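Local coordinates for Iron(III) ABC transporter, periplasmic iron-compound-binding protein (Vibrio cholerae, PDB 3TEF) that binds catecholate siderophores in the periplasm, probably with their iron, and probably hands them to an ABC transporter for uptake into the cell, at residues T5-R9 against L10-T14; E115-Q118 against Q119-N123; E135-I138 against E139-A143; L255-N258 against A259-A263; S265-K268 against A269-M273. All coordinates share one frame; numbering follows the deposited sequence.

Contact 1: residues T5-R9 against L10-T14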
loop_
_atom_site.group_PDB
_atom_site.type_symbol
_atom_site.label_atom_id
_atom_site.label_comp_id
_atom_site.label_asym_id
_atom_site.label_seq_id
_atom_site.Cartn_x
_atom_site.Cartn_y
_atom_site.Cartn_z
ATOM N N THR A 5 16.310 0.479 -18.332
ATOM C CA THR A 5 16.850 0.960 -17.066
ATOM C C THR A 5 15.706 1.551 -16.255
ATOM O O THR A 5 15.071 2.529 -16.659
ATOM C CB THR A 5 17.996 1.989 -17.256
ATOM O OG1 THR A 5 19.101 1.356 -17.915
ATOM C CG2 THR A 5 18.475 2.523 -15.906
ATOM N N ILE A 6 15.437 0.925 -15.115
ATOM C CA ILE A 6 14.322 1.301 -14.268
ATOM C C ILE A 6 14.805 2.106 -13.080
ATOM O O ILE A 6 15.687 1.660 -12.340
ATOM C CB ILE A 6 13.621 0.045 -13.712
ATOM C CG1 ILE A 6 13.137 -0.847 -14.857
ATOM C CG2 ILE A 6 12.485 0.444 -12.782
ATOM C CD1 ILE A 6 12.141 -0.159 -15.784
ATOM N N GLU A 7 14.207 3.280 -12.886
ATOM C CA GLU A 7 14.518 4.128 -11.743
ATOM C C GLU A 7 13.502 3.903 -10.629
ATOM O O GLU A 7 12.287 4.015 -10.835
ATOM C CB GLU A 7 14.532 5.604 -12.159
ATOM C CG GLU A 7 15.132 6.526 -11.106
ATOM C CD GLU A 7 15.729 7.789 -11.707
ATOM O OE1 GLU A 7 14.959 8.640 -12.201
ATOM O OE2 GLU A 7 16.972 7.923 -11.685
ATOM N N HIS A 8 13.996 3.570 -9.441
ATOM C CA HIS A 8 13.103 3.301 -8.330
ATOM C C HIS A 8 13.693 3.849 -7.038
ATOM O O HIS A 8 14.733 4.542 -7.054
ATOM C CB HIS A 8 12.857 1.792 -8.210
ATOM C CG HIS A 8 14.110 1.011 -7.985
ATOM N ND1 HIS A 8 14.831 0.451 -9.018
ATOM C CD2 HIS A 8 14.789 0.742 -6.852
ATOM C CE1 HIS A 8 15.903 -0.141 -8.525
ATOM N NE2 HIS A 8 15.904 0.017 -7.216
ATOM N N ARG A 9 13.040 3.564 -5.919
ATOM C CA ARG A 9 13.458 4.165 -4.653
ATOM C C ARG A 9 14.909 3.867 -4.309
ATOM O O ARG A 9 15.603 4.707 -3.728
ATOM C CB ARG A 9 12.563 3.740 -3.494
ATOM C CG ARG A 9 12.924 4.471 -2.216
ATOM C CD ARG A 9 12.280 3.837 -1.013
ATOM N NE ARG A 9 10.843 4.081 -0.959
ATOM C CZ ARG A 9 10.093 3.738 0.080
ATOM N NH1 ARG A 9 10.667 3.153 1.130
ATOM N NH2 ARG A 9 8.791 3.991 0.081
ATOM N N LEU A 10 15.375 2.675 -4.666
ATOM C CA LEU A 10 16.723 2.266 -4.281
ATOM C C LEU A 10 17.721 2.398 -5.445
ATOM O O LEU A 10 18.720 1.684 -5.508
ATOM C CB LEU A 10 16.714 0.835 -3.710
ATOM C CG LEU A 10 16.171 0.578 -2.290
ATOM C CD1 LEU A 10 17.266 0.317 -1.268
ATOM C CD2 LEU A 10 15.205 1.660 -1.776
ATOM N N GLY A 11 17.430 3.301 -6.374
ATOM C CA GLY A 11 18.372 3.607 -7.435
ATOM C C GLY A 11 17.928 3.158 -8.809
ATOM O O GLY A 11 16.730 3.137 -9.102
ATOM N N LYS A 12 18.898 2.808 -9.649
ATOM C CA LYS A 12 18.638 2.412 -11.024
ATOM C C LYS A 12 19.044 0.963 -11.238
ATOM O O LYS A 12 20.092 0.528 -10.768
ATOM C CB LYS A 12 19.407 3.317 -11.999
ATOM C CG LYS A 12 18.939 4.765 -11.981
ATOM C CD LYS A 12 19.861 5.645 -12.811
ATOM C CE LYS A 12 21.281 5.617 -12.274
ATOM N NZ LYS A 12 22.142 6.594 -12.986
ATOM N N THR A 13 18.196 0.221 -11.947
ATOM C CA THR A 13 18.472 -1.166 -12.269
ATOM C C THR A 13 18.305 -1.386 -13.765
ATOM O O THR A 13 17.284 -1.012 -14.341
ATOM C CB THR A 13 17.499 -2.098 -11.526
ATOM O OG1 THR A 13 17.675 -1.923 -10.112
ATOM C CG2 THR A 13 17.750 -3.549 -11.905
ATOM N N THR A 14 19.301 -2.009 -14.383
ATOM C CA THR A 14 19.215 -2.336 -15.801
ATOM C C THR A 14 19.078 -3.844 -15.987
ATOM O O THR A 14 19.795 -4.627 -15.364
ATOM C CB THR A 14 20.446 -1.816 -16.571
ATOM O OG1 THR A 14 20.511 -0.387 -16.449
ATOM C CG2 THR A 14 20.351 -2.194 -18.040
#

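Contact 2: residues E115-Q118 against Q119-N123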
loop_
_atom_site.group_PDB
_atom_site.type_symbol
_atom_site.label_atom_id
_atom_site.label_comp_id
_atom_site.label_asym_id
_atom_site.label_seq_id
_atom_site.Cartn_x
_atom_site.Cartn_y
_atom_site.Cartn_z
ATOM N N GLU A 115 0.758 9.661 -7.800
ATOM C CA GLU A 115 1.802 9.989 -8.768
ATOM C C GLU A 115 2.917 8.948 -8.724
ATOM O O GLU A 115 3.382 8.492 -9.764
ATOM C CB GLU A 115 2.367 11.397 -8.542
ATOM C CG GLU A 115 1.331 12.512 -8.620
ATOM C CD GLU A 115 0.899 12.830 -10.039
ATOM O OE1 GLU A 115 1.217 12.035 -10.953
ATOM O OE2 GLU A 115 0.244 13.881 -10.241
ATOM N N SER A 116 3.330 8.547 -7.525
ATOM C CA SER A 116 4.401 7.565 -7.423
ATOM C C SER A 116 3.956 6.162 -7.822
ATOM O O SER A 116 4.710 5.434 -8.460
ATOM C CB SER A 116 5.069 7.575 -6.034
ATOM O OG SER A 116 4.167 7.182 -5.020
ATOM N N THR A 117 2.722 5.798 -7.483
ATOM C CA THR A 117 2.191 4.489 -7.843
ATOM C C THR A 117 2.093 4.318 -9.369
ATOM O O THR A 117 2.432 3.269 -9.908
ATOM C CB THR A 117 0.833 4.250 -7.157
ATOM O OG1 THR A 117 1.033 4.151 -5.740
ATOM C CG2 THR A 117 0.167 2.963 -7.678
ATOM N N GLN A 118 1.650 5.361 -10.064
ATOM C CA GLN A 118 1.670 5.363 -11.530
ATOM C C GLN A 118 3.025 5.000 -12.096
ATOM O O GLN A 118 3.125 4.221 -13.046
ATOM C CB GLN A 118 1.315 6.747 -12.071
ATOM C CG GLN A 118 -0.138 7.095 -11.937
ATOM C CD GLN A 118 -0.387 8.518 -12.402
ATOM O OE1 GLN A 118 -0.074 8.874 -13.540
ATOM N NE2 GLN A 118 -0.906 9.350 -11.508
ATOM N N GLN A 119 4.080 5.598 -11.543
ATOM C CA GLN A 119 5.417 5.280 -12.001
ATOM C C GLN A 119 5.777 3.832 -11.708
ATOM O O GLN A 119 6.472 3.209 -12.501
ATOM C CB GLN A 119 6.468 6.225 -11.401
ATOM C CG GLN A 119 7.831 6.088 -12.055
ATOM C CD GLN A 119 7.759 6.238 -13.565
ATOM O OE1 GLN A 119 7.226 7.226 -14.075
ATOM N NE2 GLN A 119 8.268 5.248 -14.289
ATOM N N GLN A 120 5.308 3.289 -10.578
ATOM C CA GLN A 120 5.625 1.900 -10.263
ATOM C C GLN A 120 4.979 0.983 -11.301
ATOM O O GLN A 120 5.604 0.010 -11.754
ATOM C CB GLN A 120 5.161 1.484 -8.849
ATOM C CG GLN A 120 5.584 2.416 -7.711
ATOM C CD GLN A 120 7.069 2.786 -7.762
ATOM O OE1 GLN A 120 7.428 3.929 -8.060
ATOM N NE2 GLN A 120 7.925 1.829 -7.463
ATOM N N TRP A 121 3.727 1.267 -11.665
ATOM C CA TRP A 121 3.078 0.453 -12.691
ATOM C C TRP A 121 3.765 0.654 -14.044
ATOM O O TRP A 121 3.980 -0.302 -14.785
ATOM C CB TRP A 121 1.576 0.749 -12.800
ATOM C CG TRP A 121 0.776 0.534 -11.537
ATOM C CD1 TRP A 121 1.224 0.034 -10.336
ATOM C CD2 TRP A 121 -0.611 0.829 -11.358
ATOM N NE1 TRP A 121 0.188 0.004 -9.428
ATOM C CE2 TRP A 121 -0.950 0.495 -10.030
ATOM C CE3 TRP A 121 -1.607 1.354 -12.197
ATOM C CZ2 TRP A 121 -2.239 0.663 -9.520
ATOM C CZ3 TRP A 121 -2.892 1.526 -11.689
ATOM C CH2 TRP A 121 -3.195 1.186 -10.366
ATOM N N ARG A 122 4.132 1.893 -14.359
ATOM C CA ARG A 122 4.852 2.148 -15.604
ATOM C C ARG A 122 6.183 1.407 -15.645
ATOM O O ARG A 122 6.587 0.909 -16.698
ATOM C CB ARG A 122 5.019 3.650 -15.866
ATOM C CG ARG A 122 3.728 4.292 -16.386
ATOM C CD ARG A 122 3.861 5.792 -16.685
ATOM N NE ARG A 122 2.593 6.272 -17.231
ATOM C CZ ARG A 122 1.803 7.164 -16.643
ATOM N NH1 ARG A 122 2.153 7.706 -15.487
ATOM N NH2 ARG A 122 0.659 7.512 -17.220
ATOM N N ASN A 123 6.847 1.300 -14.495
ATOM C CA ASN A 123 8.076 0.515 -14.410
ATOM C C ASN A 123 7.850 -0.949 -14.784
ATOM O O ASN A 123 8.629 -1.529 -15.545
ATOM C CB ASN A 123 8.700 0.610 -13.013
ATOM C CG ASN A 123 9.413 1.928 -12.781
ATOM O OD1 ASN A 123 9.640 2.695 -13.713
ATOM N ND2 ASN A 123 9.776 2.192 -11.531
HETATM O O HOH W 1 -1.023 9.742 -16.143
#

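Contact 3: residues E135-I138 against E139-A143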
loop_
_atom_site.group_PDB
_atom_site.type_symbol
_atom_site.label_atom_id
_atom_site.label_comp_id
_atom_site.label_asym_id
_atom_site.label_seq_id
_atom_site.Cartn_x
_atom_site.Cartn_y
_atom_site.Cartn_z
ATOM N N GLU A 135 -1.048 1.616 -19.359
ATOM C CA GLU A 135 -1.633 2.926 -19.602
ATOM C C GLU A 135 -3.157 2.897 -19.542
ATOM O O GLU A 135 -3.776 3.827 -19.023
ATOM C CB GLU A 135 -1.153 3.511 -20.933
ATOM C CG GLU A 135 0.330 3.880 -20.953
ATOM C CD GLU A 135 0.716 4.908 -19.892
ATOM O OE1 GLU A 135 -0.120 5.766 -19.525
ATOM O OE2 GLU A 135 1.872 4.865 -19.434
ATOM N N ALA A 136 -3.764 1.836 -20.071
ATOM C CA ALA A 136 -5.213 1.698 -20.015
ATOM C C ALA A 136 -5.678 1.688 -18.564
ATOM O O ALA A 136 -6.659 2.353 -18.209
ATOM C CB ALA A 136 -5.682 0.421 -20.743
ATOM N N LYS A 137 -4.962 0.934 -17.728
ATOM C CA LYS A 137 -5.294 0.826 -16.315
ATOM C C LYS A 137 -5.123 2.168 -15.625
ATOM O O LYS A 137 -5.976 2.590 -14.840
ATOM C CB LYS A 137 -4.404 -0.208 -15.626
ATOM C CG LYS A 137 -4.951 -0.648 -14.312
ATOM C CD LYS A 137 -6.189 -1.476 -14.586
ATOM C CE LYS A 137 -7.023 -1.636 -13.366
ATOM N NZ LYS A 137 -8.263 -2.389 -13.691
ATOM N N ILE A 138 -4.011 2.838 -15.916
ATOM C CA ILE A 138 -3.775 4.157 -15.353
ATOM C C ILE A 138 -4.892 5.145 -15.701
ATOM O O ILE A 138 -5.397 5.847 -14.826
ATOM C CB ILE A 138 -2.396 4.717 -15.741
ATOM C CG1 ILE A 138 -1.302 3.888 -15.057
ATOM C CG2 ILE A 138 -2.312 6.184 -15.375
ATOM C CD1 ILE A 138 0.112 4.255 -15.476
ATOM N N GLU A 139 -5.287 5.185 -16.972
ATOM C CA GLU A 139 -6.338 6.105 -17.392
ATOM C C GLU A 139 -7.615 5.857 -16.596
ATOM O O GLU A 139 -8.288 6.805 -16.165
ATOM C CB GLU A 139 -6.607 5.980 -18.894
ATOM C CG GLU A 139 -7.818 6.787 -19.365
ATOM C CD GLU A 139 -7.815 7.033 -20.866
ATOM O OE1 GLU A 139 -7.061 6.339 -21.584
ATOM O OE2 GLU A 139 -8.561 7.925 -21.331
ATOM N N GLN A 140 -7.937 4.580 -16.403
ATOM C CA GLN A 140 -9.137 4.178 -15.679
ATOM C C GLN A 140 -9.102 4.665 -14.232
ATOM O O GLN A 140 -10.035 5.311 -13.749
ATOM C CB GLN A 140 -9.294 2.650 -15.715
ATOM C CG GLN A 140 -10.468 2.130 -14.902
ATOM C CD GLN A 140 -10.579 0.611 -14.905
ATOM O OE1 GLN A 140 -9.682 -0.100 -15.369
ATOM N NE2 GLN A 140 -11.691 0.108 -14.377
ATOM N N VAL A 141 -8.010 4.357 -13.543
ATOM C CA VAL A 141 -7.899 4.654 -12.122
ATOM C C VAL A 141 -7.740 6.156 -11.868
ATOM O O VAL A 141 -8.292 6.702 -10.910
ATOM C CB VAL A 141 -6.730 3.867 -11.495
ATOM C CG1 VAL A 141 -6.500 4.315 -10.058
ATOM C CG2 VAL A 141 -7.014 2.369 -11.570
ATOM N N ASP A 142 -7.002 6.821 -12.745
ATOM C CA ASP A 142 -6.793 8.259 -12.631
ATOM C C ASP A 142 -8.120 9.014 -12.600
ATOM O O ASP A 142 -8.278 9.982 -11.851
ATOM C CB ASP A 142 -5.913 8.757 -13.774
ATOM C CG ASP A 142 -5.448 10.197 -13.577
ATOM O OD1 ASP A 142 -5.004 10.552 -12.458
ATOM O OD2 ASP A 142 -5.529 10.976 -14.546
ATOM N N ALA A 143 -9.084 8.567 -13.403
ATOM C CA ALA A 143 -10.363 9.264 -13.463
ATOM C C ALA A 143 -11.095 9.175 -12.131
ATOM O O ALA A 143 -11.763 10.124 -11.712
ATOM C CB ALA A 143 -11.230 8.718 -14.597
HETATM O O HOH W 2 -8.894 0.266 -17.955
#

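Contact 4: residues L255-N258 against A259-A263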
loop_
_atom_site.group_PDB
_atom_site.type_symbol
_atom_site.label_atom_id
_atom_site.label_comp_id
_atom_site.label_asym_id
_atom_site.label_seq_id
_atom_site.Cartn_x
_atom_site.Cartn_y
_atom_site.Cartn_z
ATOM N N LEU A 255 -11.017 1.459 6.776
ATOM C CA LEU A 255 -10.299 1.224 5.530
ATOM C C LEU A 255 -9.821 -0.221 5.409
ATOM O O LEU A 255 -9.446 -0.840 6.403
ATOM C CB LEU A 255 -9.099 2.166 5.427
ATOM C CG LEU A 255 -9.349 3.681 5.474
ATOM C CD1 LEU A 255 -8.037 4.413 5.323
ATOM C CD2 LEU A 255 -10.314 4.120 4.389
ATOM N N ASP A 256 -9.814 -0.743 4.190
ATOM C CA ASP A 256 -9.349 -2.108 3.969
ATOM C C ASP A 256 -7.868 -2.179 4.328
ATOM O O ASP A 256 -7.033 -1.516 3.721
ATOM C CB ASP A 256 -9.555 -2.519 2.514
ATOM C CG ASP A 256 -9.197 -3.974 2.270
ATOM O OD1 ASP A 256 -10.068 -4.849 2.461
ATOM O OD2 ASP A 256 -8.044 -4.248 1.900
ATOM N N VAL A 257 -7.535 -2.975 5.330
ATOM C CA VAL A 257 -6.167 -2.958 5.836
ATOM C C VAL A 257 -5.154 -3.475 4.817
ATOM O O VAL A 257 -4.084 -2.897 4.661
ATOM C CB VAL A 257 -6.031 -3.742 7.147
ATOM C CG1 VAL A 257 -4.584 -3.682 7.637
ATOM C CG2 VAL A 257 -6.971 -3.167 8.180
ATOM N N ASN A 258 -5.487 -4.551 4.113
ATOM C CA ASN A 258 -4.596 -5.030 3.069
ATOM C C ASN A 258 -4.308 -3.946 2.030
ATOM O O ASN A 258 -3.159 -3.697 1.671
ATOM C CB ASN A 258 -5.175 -6.253 2.357
ATOM C CG ASN A 258 -4.344 -6.656 1.156
ATOM O OD1 ASN A 258 -3.254 -7.210 1.310
ATOM N ND2 ASN A 258 -4.832 -6.338 -0.048
ATOM N N ALA A 259 -5.363 -3.306 1.544
ATOM C CA ALA A 259 -5.210 -2.382 0.435
ATOM C C ALA A 259 -4.371 -1.162 0.815
ATOM O O ALA A 259 -3.555 -0.711 0.019
ATOM C CB ALA A 259 -6.557 -1.934 -0.093
ATOM N N TRP A 260 -4.601 -0.624 2.015
ATOM C CA TRP A 260 -3.974 0.647 2.416
ATOM C C TRP A 260 -2.621 0.500 3.102
ATOM O O TRP A 260 -1.782 1.401 3.030
ATOM C CB TRP A 260 -4.905 1.436 3.347
ATOM C CG TRP A 260 -6.148 1.968 2.679
ATOM C CD1 TRP A 260 -7.291 1.268 2.404
ATOM C CD2 TRP A 260 -6.389 3.313 2.236
ATOM N NE1 TRP A 260 -8.212 2.085 1.799
ATOM C CE2 TRP A 260 -7.683 3.347 1.687
ATOM C CE3 TRP A 260 -5.621 4.486 2.229
ATOM C CZ2 TRP A 260 -8.241 4.508 1.147
ATOM C CZ3 TRP A 260 -6.175 5.636 1.705
ATOM C CH2 TRP A 260 -7.471 5.640 1.168
ATOM N N TYR A 261 -2.412 -0.633 3.762
ATOM C CA TYR A 261 -1.269 -0.780 4.650
ATOM C C TYR A 261 -0.286 -1.863 4.181
ATOM O O TYR A 261 0.926 -1.684 4.236
ATOM C CB TYR A 261 -1.775 -1.066 6.069
ATOM C CG TYR A 261 -0.673 -1.210 7.096
ATOM C CD1 TYR A 261 0.064 -0.108 7.510
ATOM C CD2 TYR A 261 -0.380 -2.448 7.649
ATOM C CE1 TYR A 261 1.082 -0.242 8.456
ATOM C CE2 TYR A 261 0.631 -2.593 8.598
ATOM C CZ TYR A 261 1.351 -1.489 8.992
ATOM O OH TYR A 261 2.348 -1.639 9.929
ATOM N N ILE A 262 -0.822 -2.984 3.708
ATOM C CA ILE A 262 0.002 -4.128 3.320
ATOM C C ILE A 262 0.426 -4.111 1.853
ATOM O O ILE A 262 1.618 -4.172 1.539
ATOM C CB ILE A 262 -0.719 -5.474 3.606
ATOM C CG1 ILE A 262 -1.029 -5.624 5.108
ATOM C CG2 ILE A 262 0.111 -6.652 3.081
ATOM C CD1 ILE A 262 0.189 -5.746 5.989
ATOM N N ALA A 263 -0.548 -4.022 0.955
ATOM C CA ALA A 263 -0.320 -4.258 -0.465
ATOM C C ALA A 263 -0.029 -2.942 -1.157
ATOM O O ALA A 263 -0.720 -2.528 -2.093
ATOM C CB ALA A 263 -1.549 -4.937 -1.096
#

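Contact 5: residues S265-K268 against A269-M273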
loop_
_atom_site.group_PDB
_atom_site.type_symbol
_atom_site.label_atom_id
_atom_site.label_comp_id
_atom_site.label_asym_id
_atom_site.label_seq_id
_atom_site.Cartn_x
_atom_site.Cartn_y
_atom_site.Cartn_z
ATOM N N SER A 265 0.759 0.068 -3.246
ATOM C CA SER A 265 0.814 0.326 -4.679
ATOM C C SER A 265 0.303 -0.829 -5.551
ATOM O O SER A 265 0.509 -0.839 -6.761
ATOM C CB SER A 265 2.215 0.782 -5.114
ATOM O OG SER A 265 2.527 2.059 -4.560
ATOM N N GLY A 266 -0.400 -1.787 -4.946
ATOM C CA GLY A 266 -0.984 -2.850 -5.735
ATOM C C GLY A 266 -2.034 -2.299 -6.682
ATOM O O GLY A 266 -2.587 -1.220 -6.450
ATOM N N VAL A 267 -2.310 -3.038 -7.749
ATOM C CA VAL A 267 -3.429 -2.688 -8.633
ATOM C C VAL A 267 -4.785 -2.892 -7.940
ATOM O O VAL A 267 -5.582 -1.948 -7.819
ATOM C CB VAL A 267 -3.334 -3.435 -9.977
ATOM C CG1 VAL A 267 -4.614 -3.260 -10.810
ATOM C CG2 VAL A 267 -2.082 -2.975 -10.746
ATOM N N LYS A 268 -5.033 -4.103 -7.450
ATOM C CA LYS A 268 -6.280 -4.383 -6.742
ATOM C C LYS A 268 -6.357 -3.526 -5.487
ATOM O O LYS A 268 -7.426 -3.045 -5.116
ATOM C CB LYS A 268 -6.384 -5.860 -6.355
ATOM C CG LYS A 268 -6.254 -6.826 -7.519
ATOM C CD LYS A 268 -7.270 -6.544 -8.587
ATOM C CE LYS A 268 -7.276 -7.640 -9.642
ATOM N NZ LYS A 268 -8.539 -7.616 -10.438
ATOM N N ALA A 269 -5.206 -3.314 -4.847
ATOM C CA ALA A 269 -5.161 -2.506 -3.643
ATOM C C ALA A 269 -5.635 -1.092 -3.919
ATOM O O ALA A 269 -6.449 -0.539 -3.174
ATOM C CB ALA A 269 -3.729 -2.497 -3.065
ATOM N N THR A 270 -5.144 -0.518 -5.011
ATOM C CA THR A 270 -5.469 0.856 -5.349
ATOM C C THR A 270 -6.934 0.960 -5.739
ATOM O O THR A 270 -7.606 1.916 -5.379
ATOM C CB THR A 270 -4.556 1.393 -6.459
ATOM O OG1 THR A 270 -3.200 1.355 -6.002
ATOM C CG2 THR A 270 -4.936 2.825 -6.798
ATOM N N GLU A 271 -7.431 -0.045 -6.444
ATOM C CA GLU A 271 -8.859 -0.085 -6.755
ATOM C C GLU A 271 -9.722 -0.155 -5.504
ATOM O O GLU A 271 -10.775 0.496 -5.426
ATOM C CB GLU A 271 -9.156 -1.217 -7.726
ATOM C CG GLU A 271 -8.570 -0.892 -9.084
ATOM C CD GLU A 271 -8.688 -2.020 -10.067
ATOM O OE1 GLU A 271 -8.787 -3.189 -9.638
ATOM O OE2 GLU A 271 -8.679 -1.734 -11.280
ATOM N N GLN A 272 -9.257 -0.905 -4.507
ATOM C CA GLN A 272 -9.937 -0.952 -3.219
ATOM C C GLN A 272 -9.872 0.371 -2.453
ATOM O O GLN A 272 -10.848 0.764 -1.810
ATOM C CB GLN A 272 -9.399 -2.097 -2.353
ATOM C CG GLN A 272 -10.149 -2.293 -1.044
ATOM C CD GLN A 272 -11.569 -2.778 -1.257
ATOM O OE1 GLN A 272 -11.787 -3.798 -1.908
ATOM N NE2 GLN A 272 -12.541 -2.033 -0.735
ATOM N N MET A 273 -8.718 1.045 -2.492
ATOM C CA MET A 273 -8.619 2.365 -1.874
ATOM C C MET A 273 -9.671 3.300 -2.458
ATOM O O MET A 273 -10.328 4.035 -1.729
ATOM C CB MET A 273 -7.225 2.964 -2.082
ATOM C CG MET A 273 -6.108 2.167 -1.392
ATOM S SD MET A 273 -4.473 2.673 -1.935
ATOM C CE MET A 273 -4.474 4.390 -1.403
HETATM O O HOH W 3 -8.404 -5.164 -11.455
#

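Contact 1: residues T5-R9 against L10-T14
A tight antiparallel beta hairpin near the N-terminus pairs Thr5, Ile6, Glu7 and His8 with Thr14, Thr13, Lys12 and Gly11, the chain reversing through a type I turn from His8 to Gly11. Ile6-Thr13 and His8-Gly11 are the hydrogen-bonded pairs. Ile6 N reaches Thr13 O at 2.8 Å, nearly straight (171° at the hydrogen), and His8 N meets Gly11 O at 2.8 Å. The return bond that closes the turn, Gly11 N to His8 O at 3.0 Å, arrives from above the carbonyl plane. Of the two non-hydrogen-bonded pairs, Thr5-Thr14 is joined through its hydroxyls, Thr5 OG1 and Thr14 OG1 sharing a 2.7 Å hydrogen bond, whereas Glu7 and Lys12 run side by side, Glu7 OE2 touching Lys12 CG at 3.7 Å. On the opposite face, His8 has chi1 60°, which places CG between the backbone N and carbonyl carbon and folds the ring back over the turn. Gly11 O then sits over the ring centre, 3.3 Å above its plane, and His8 CE1 comes within 3.0 Å of Thr13 OG1. That hydroxyl bonds to Thr102 O. Ile6 and His8 pack on Ile103 of strand 102-104, an edge strand of the parallel sheet, Ile6 also touches Val127 of helix 113-128, and from within the turn Arg9 forms a salt bridge with Glu108.

Contact 2: residues E115-Q118 against Q119-N123
Gln118 CG stands anti to the carbonyl carbon (chi1 -73°) and the chain is extended beyond it, which lays the side chain alongside Arg122, whose own chain is extended from CG to NE; both side chains point the same way. Arg122 NH1 donates to Gln118 OE1 at 3.2 Å, the amide and guanidinium planes standing 63° apart. A water reinforces the pair, giving a hydrogen to Gln118 OE1 at 2.9 Å and accepting from Arg122 NH2 at 3.0 Å, while Arg122 NE is engaged by Glu135 in a salt bridge. One residue back in each segment, Thr117 CG2 lies 3.2 Å above the Trp121 ring plane, offset toward the rim, and is 3.4 Å from NE1; the indole N-H itself bonds to Ser265 O. Beneath these side chains, Trp121 N to Thr117 O (3.0 Å) and Arg122 N to Gln118 O (2.9 Å) are the backbone bonds of this turn. Such i to i+4 pairing is typical of an alpha helix, here helix 113-128, with Trp121 wedged against Ile138 of helix 131-154 and Val267 of helix 267-279.

Contact 3: residues E135-I138 against E139-A143
Gln140 OE1 is gripped twice: Lys137 NZ donates to it at 3.2 Å from above the amide carbonyl plane, and a water donates to it at 2.7 Å. The same water makes a weak bond to Ala136 O, which already accepts from Gln140 N at 3.1 Å. A bend at chi2 (70°) turns the Lys137 chain alongside the extended Gln140; its ammonium also forms a salt bridge with Glu271, probably its stronger tie. Both segments lie on helix 131-154, the long helix that, as in other periplasmic binding proteins of the siderophore and vitamin B12 class, spans between the two lobes. Its backbone bonds are regular as far as Asp142: Glu139 N reaches Glu135 O at 2.9 Å, Val141 N reaches Lys137 O at 3.0 Å, and Asp142 N reaches Ile138 O at 2.8 Å. Asp142 has partners outside the segments, accepting from Trp114 NE1 on OD1 and bridging to Lys146 through OD2. Val141 packs on Trp114 of helix 113-128 and on Thr270 of helix 267-279.

Contact 4: residues L255-N258 against A259-A263
Ala259, the first residue of the 259-263 segment, is held by the Asp256 side chain: its N donates to Asp256 OD2 at 2.9 Å, using the anti lone pair of that oxygen, with Asp256 CG anti to its backbone N (chi1 -175°) to curl the carboxylate over the helix start. Trp260 follows, its N bonded to Asp256 O at 3.1 Å. The indole turns one face to Leu255, whose CD1 stands 3.8 Å from the centroid of the Trp260 six-membered ring and 16° off its normal, a CH-pi contact, while Leu255 CB covers Trp260 CD1 at 3.6 Å. Asp256 O meets the ring at its edge, in plane, and Trp260 NE1 bonds to Asp276. Tyr261 N then donates to Val257 O at 3.0 Å; its CB runs alongside Val257 CG1, while its hydroxyl is bonded to Arg221 and its ring makes a cation-pi contact with Arg88. At Ile262 the turn widens: its N makes only weak bonds, to Val257 O and Asn258 O. Ala263 N closes it with a short bond to Asn258 O, 2.7 Å and 168° at the hydrogen, five residues back, and Ala263 CB touches the Asn258 amide, whose ND2 is bonded to Tyr52. An N-capped helix of barely two turns that opens into a pi-type turn at its C-terminal end is the motif, set near the centre of the chain.

Contact 5: residues S265-K268 against A269-M273
Gly266 O takes two hydrogen bonds from one residue: Thr270 OG1 at 2.7 Å, nearly straight on to the carbonyl, and Thr270 N at 3.0 Å from above the carbonyl plane. The hydroxyl reaches back because chi1 of Thr270 is -61°, which sets OG1 beside its backbone N; it is also bonded to the Tyr113 hydroxyl, so the buried group has partners on two fronts. Next come Glu271 N to Val267 O (3.0 Å) and Gln272 N to Lys268 O (2.9 Å), the first regular turns of the helix. Gly266 is the N-cap and has no side chain to cap with; Asp31 of helix 27-35 accepts from Lys268 N and Ala269 N. At the surface Lys268 and Glu271 lie side by side pointing the same way, yet Lys268 NZ and Glu271 OE1 are 4.5 Å apart, beyond a salt bridge. A water joins them, accepting from Lys268 NZ at 2.7 Å and donating to Glu271 OE1 at 2.7 Å. The other oxygen, Glu271 OE2, is engaged by helix 131-154. Between the segments Glu271 CG lies against Val267 O and Ala269 CB against Gly266 O. Outward, Thr270 meets Trp121 of helix 113-128, Val267 lies on Ala32 of helix 27-35, and Ala269 and Met273 bear on Ala259 and Trp260 of helix 257-262.

Along the chain the five contacts follow in series, without nesting. Contact 1 is the N-terminal hairpin; the other four lie on helices 113-128, 131-154, 257-262 and 267-279. Contacts 2, 3 and 5 form a cluster with centres 11 to 12 Å apart, each touching the other two. Contact 4 joins it through contact 5, about 8 Å away between centres, and contact 1 through contact 2 at about 12 Å, by way of Asn123. Contacts 1 and 4 do not touch, their centres being about 25 Å apart. The cluster packs the long helix 131-154 against helices 113-128 and 267-279, consistent with a rigid connection between the lobes as in this family.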